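Local coordinates for imelysin-like protein (Psychrobacter arcticus, PDB 3PF0) that is of unknown function but belongs to the imelysin-like (M75) family, whose members are regarded as putative metalloendopeptidases, at residues V238-M241 and K242-I246; L337-I340 and T341-K345. All coordinates share one frame; numbering follows the deposited sequence. Where two conformers were deposited one is given.

How the contacts relate
Each contact is a local turn of one helix, contact 1 on 225-250 and contact 2 on 327-351. The two helices run in roughly opposite directions here and lie against each other, with the centres of the contacts about 12 Å apart. A salt bridge joins them in the modelled conformer of Glu239, whose OE2 stands 3.2 Å from Lys345 NZ. Beside it the packing is mixed: Val238 CG1 meets Thr341 CG2 at 3.7 Å, and the aliphatic part of Lys242 lies across the two threonines of contact 2, with CE 3.5 Å from Thr341 OG1 and CD 3.6 Å from Thr338 OG1. Both contacts belong to the imelysin-like part of the chain.

Contact 1. Residues V238-M241 and K242-I246; sequences VETM and KSNAI
The flat groups through which Val238-Met241 meets Lys242-Ile246 are mainly peptide units, each approached at its oxygen. Lys242 N closes an ordinary turn on Val238 O at 2.9 Å. The carboxylate of Glu239 has neither a face nor an edge against Lys242: in the modelled conformer Glu239 OE2 stays 6.1 Å from Lys242 NZ, although the charges are opposite, and pairs instead with Lys345 of helix 327-351. Within this turn the closest approach of the Lys242 side chain is to backbone: CG sits between its own N and carbonyl carbon (chi1 69°), which brings that methylene within 3.4 Å of Glu239 O. Beyond the turn Lys242 packs on helix 327-351, where its ammonium has a weak bond to Tyr334.

Ser243 approaches the same oxygen by two routes. Its N bonds to Glu239 O over 3.1 Å, and OG, held beside that N and turned from the carbonyl carbon (chi1 -63°), adds a weak bond of 3.2 Å to Glu239 O. The hydroxyl therefore folds back on the helix it belongs to. Thr240 OG1 likewise bonds backward, to Ser236 O.

Farther along, the spacing of the bonds changes. Asn244 N keeps the ordinary link to Thr240 O, but Ala245 N is shared, weakly, between Met241 O at 3.1 Å and Thr240 O at 3.5 Å. Met241, a selenomethionine, and Ala245 both touch Ile272, so one side of the turn packs on helix 268-283. Four-residue bonding joined by a weak five-residue link is consistent with the wider pi-type turn at 242-246, here within the all-helical imelysin-like fold.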
loop_
_atom_site.group_PDB
_atom_site.type_symbol
_atom_site.label_atom_id
_atom_site.label_comp_id
_atom_site.label_asym_id
_atom_site.label_seq_id
_atom_site.Cartn_x
_atom_site.Cartn_y
_atom_site.Cartn_z
ATOM N N VAL A 238 -0.113 9.665 -0.108
ATOM C CA VAL A 238 -1.358 10.407 -0.318
ATOM C C VAL A 238 -1.341 11.113 -1.705
ATOM O O VAL A 238 -2.406 11.237 -2.318
ATOM C CB VAL A 238 -1.672 11.357 0.879
ATOM C CG1 VAL A 238 -0.493 12.248 1.235
ATOM C CG2 VAL A 238 -2.954 12.172 0.676
ATOM N N GLU A 239 -0.156 11.537 -2.207
ATOM C CA GLU A 239 -0.071 12.194 -3.513
ATOM C C GLU A 239 -0.395 11.206 -4.643
ATOM O O GLU A 239 -1.234 11.524 -5.482
ATOM C CB GLU A 239 1.297 12.859 -3.726
ATOM C CG GLU A 239 1.191 14.374 -3.835
ATOM C CD GLU A 239 2.454 15.194 -3.644
ATOM O OE1 GLU A 239 3.566 14.616 -3.658
ATOM O OE2 GLU A 239 2.327 16.430 -3.491
ATOM N N THR A 240 0.227 9.995 -4.641
ATOM C CA THR A 240 -0.026 8.968 -5.663
ATOM C C THR A 240 -1.453 8.420 -5.523
ATOM O O THR A 240 -2.049 8.032 -6.518
ATOM C CB THR A 240 1.017 7.833 -5.626
ATOM O OG1 THR A 240 0.973 7.171 -4.360
ATOM C CG2 THR A 240 2.434 8.313 -5.944
HETATM N N MSE A 241 -1.999 8.415 -4.300
HETATM C CA MSE A 241 -3.363 7.983 -4.035
HETATM C C MSE A 241 -4.375 8.962 -4.660
HETATM O O MSE A 241 -5.246 8.515 -5.402
HETATM C CB MSE A 241 -3.582 7.837 -2.527
HETATM C CG MSE A 241 -5.028 7.723 -2.109
HETATM SE SE MSE A 241 -5.148 6.915 -0.349
HETATM C CE MSE A 241 -4.295 8.288 0.758
ATOM N N LYS A 242 -4.277 10.273 -4.374
ATOM C CA LYS A 242 -5.242 11.224 -4.935
ATOM C C LYS A 242 -5.123 11.350 -6.479
ATOM O O LYS A 242 -6.142 11.531 -7.144
ATOM C CB LYS A 242 -5.157 12.611 -4.255
ATOM C CG LYS A 242 -3.899 13.435 -4.519
ATOM C CD LYS A 242 -3.979 14.773 -3.786
ATOM C CE LYS A 242 -2.985 15.795 -4.278
ATOM N NZ LYS A 242 -3.347 16.307 -5.623
ATOM N N SER A 243 -3.900 11.229 -7.036
ATOM C CA SER A 243 -3.656 11.350 -8.476
ATOM C C SER A 243 -3.950 10.061 -9.242
ATOM O O SER A 243 -4.855 10.057 -10.073
ATOM C CB SER A 243 -2.217 11.775 -8.746
ATOM O OG SER A 243 -1.965 13.063 -8.213
ATOM N N ASN A 244 -3.185 8.976 -8.971
ATOM C CA ASN A 244 -3.279 7.711 -9.702
ATOM C C ASN A 244 -4.487 6.887 -9.334
ATOM O O ASN A 244 -5.004 6.200 -10.208
ATOM C CB ASN A 244 -2.007 6.858 -9.532
ATOM C CG ASN A 244 -0.746 7.524 -10.025
ATOM O OD1 ASN A 244 -0.767 8.414 -10.895
ATOM N ND2 ASN A 244 0.387 7.096 -9.494
ATOM N N ALA A 245 -4.923 6.914 -8.067
ATOM C CA ALA A 245 -6.060 6.101 -7.651
ATOM C C ALA A 245 -7.404 6.838 -7.682
ATOM O O ALA A 245 -8.425 6.174 -7.855
ATOM C CB ALA A 245 -5.815 5.535 -6.256
ATOM N N ILE A 246 -7.431 8.179 -7.524
ATOM C CA ILE A 246 -8.707 8.906 -7.448
ATOM C C ILE A 246 -8.959 9.815 -8.669
ATOM O O ILE A 246 -9.901 9.551 -9.406
ATOM C CB ILE A 246 -8.838 9.690 -6.095
ATOM C CG1 ILE A 246 -8.735 8.748 -4.857
ATOM C CG2 ILE A 246 -10.113 10.567 -6.026
ATOM C CD1 ILE A 246 -9.844 7.640 -4.691
#

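Contact 2. Residues L337-I340 and T341-K345; sequences LTNI and TRLIK
Asn339 and Arg342 make the side-chain polar contact of this turn. Arg342 approaches side-on and gives two nitrogens to one oxygen: NH2 lies 3.0 Å and NE 3.1 Å from Asn339 OD1. The oxygen sits at the guanidinium edge, in its plane, and the amide and guanidinium planes are only 23° apart. Arg342 bends at chi3 (64°), which swings the group back toward the amide, and the paired bonds limit its rotation. With a leucine here in place of Asn339, both of those donors would probably lose their shared acceptor and the guanidinium would be set free to turn.

A second polar link joins side chain to backbone. Thr341 OG1, lodged between its own N and carbonyl carbon (chi1 52°), donates to Thr338 O over 2.7 Å. That oxygen also takes Arg342 N, from the same face of its plane, at 3.0 Å, so two bonds grip it.

Among backbone bonds, Thr341 N, Leu343 N and Ile344 N donate to Leu337 O, Asn339 O and Ile340 O, the regular i to i+4 pattern.

The apolar contact is Ile340 CG2 against Ile344 CD1 at 3.9 Å, the two chains meeting at a slant. Around them, Ile340 rests on Leu308 of helix 298-316 and Leu279 of helix 268-283, and Ile344 on Met283. Regular four-residue bonding, with Asn339 and Arg342 on a more exposed side and Leu337, Ile340, Leu343 and Ile344 buried, is the pattern of an amphipathic alpha helix packed into a helical bundle.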
loop_
_atom_site.group_PDB
_atom_site.type_symbol
_atom_site.label_atom_id
_atom_site.label_comp_id
_atom_site.label_asym_id
_atom_site.label_seq_id
_atom_site.Cartn_x
_atom_site.Cartn_y
_atom_site.Cartn_z
ATOM N N LEU A 337 -8.334 14.847 0.164
ATOM C CA LEU A 337 -6.982 14.283 -0.006
ATOM C C LEU A 337 -5.971 15.374 -0.380
ATOM O O LEU A 337 -4.821 15.325 0.070
ATOM C CB LEU A 337 -6.958 13.154 -1.058
ATOM C CG LEU A 337 -7.646 11.840 -0.674
ATOM C CD1 LEU A 337 -7.763 10.916 -1.869
ATOM C CD2 LEU A 337 -6.939 11.138 0.502
ATOM N N THR A 338 -6.419 16.360 -1.177
ATOM C CA THR A 338 -5.630 17.513 -1.617
ATOM C C THR A 338 -5.332 18.407 -0.389
ATOM O O THR A 338 -4.221 18.943 -0.275
ATOM C CB THR A 338 -6.366 18.245 -2.755
ATOM O OG1 THR A 338 -6.503 17.334 -3.847
ATOM C CG2 THR A 338 -5.633 19.496 -3.241
ATOM N N ASN A 339 -6.307 18.530 0.537
ATOM C CA ASN A 339 -6.126 19.302 1.765
ATOM C C ASN A 339 -5.092 18.616 2.699
ATOM O O ASN A 339 -4.342 19.317 3.374
ATOM C CB ASN A 339 -7.457 19.522 2.484
ATOM C CG ASN A 339 -7.328 20.364 3.729
ATOM O OD1 ASN A 339 -6.797 21.481 3.699
ATOM N ND2 ASN A 339 -7.767 19.828 4.862
ATOM N N ILE A 340 -5.027 17.269 2.705
ATOM C CA ILE A 340 -4.053 16.519 3.513
ATOM C C ILE A 340 -2.632 16.749 2.938
ATOM O O ILE A 340 -1.714 17.018 3.709
ATOM C CB ILE A 340 -4.414 15.006 3.650
ATOM C CG1 ILE A 340 -5.675 14.823 4.528
ATOM C CG2 ILE A 340 -3.231 14.191 4.213
ATOM C CD1 ILE A 340 -6.285 13.433 4.536
ATOM N N THR A 341 -2.464 16.686 1.602
ATOM C CA THR A 341 -1.161 16.925 0.948
ATOM C C THR A 341 -0.715 18.362 1.216
ATOM O O THR A 341 0.467 18.593 1.477
ATOM C CB THR A 341 -1.191 16.626 -0.565
ATOM O OG1 THR A 341 -2.277 17.317 -1.157
ATOM C CG2 THR A 341 -1.329 15.168 -0.872
ATOM N N ARG A 342 -1.676 19.312 1.203
ATOM C CA ARG A 342 -1.445 20.728 1.484
ATOM C C ARG A 342 -0.876 20.895 2.890
ATOM O O ARG A 342 0.157 21.545 3.057
ATOM C CB ARG A 342 -2.749 21.528 1.330
ATOM C CG ARG A 342 -2.570 23.044 1.434
ATOM C CD ARG A 342 -3.894 23.796 1.513
ATOM N NE ARG A 342 -4.651 23.480 2.730
ATOM C CZ ARG A 342 -4.447 24.043 3.918
ATOM N NH1 ARG A 342 -3.499 24.962 4.073
ATOM N NH2 ARG A 342 -5.183 23.686 4.963
ATOM N N LEU A 343 -1.529 20.269 3.887
ATOM C CA LEU A 343 -1.118 20.324 5.282
ATOM C C LEU A 343 0.259 19.683 5.493
ATOM O O LEU A 343 1.032 20.198 6.296
ATOM C CB LEU A 343 -2.160 19.655 6.194
ATOM C CG LEU A 343 -3.487 20.403 6.411
ATOM C CD1 LEU A 343 -4.488 19.519 7.101
ATOM C CD2 LEU A 343 -3.298 21.686 7.215
ATOM N N ILE A 344 0.582 18.594 4.767
ATOM C CA ILE A 344 1.882 17.929 4.917
ATOM C C ILE A 344 3.013 18.826 4.354
ATOM O O ILE A 344 4.013 19.050 5.042
ATOM C CB ILE A 344 1.896 16.498 4.297
ATOM C CG1 ILE A 344 0.903 15.570 5.037
ATOM C CG2 ILE A 344 3.321 15.897 4.318
ATOM C CD1 ILE A 344 0.626 14.194 4.360
ATOM N N LYS A 345 2.831 19.351 3.138
ATOM C CA LYS A 345 3.814 20.179 2.438
ATOM C C LYS A 345 4.030 21.564 3.066
ATOM O O LYS A 345 5.173 22.028 3.110
ATOM C CB LYS A 345 3.391 20.368 0.968
ATOM C CG LYS A 345 3.645 19.165 0.075
ATOM C CD LYS A 345 2.627 19.072 -1.057
ATOM C CE LYS A 345 3.064 19.744 -2.331
ATOM N NZ LYS A 345 2.037 19.591 -3.390
#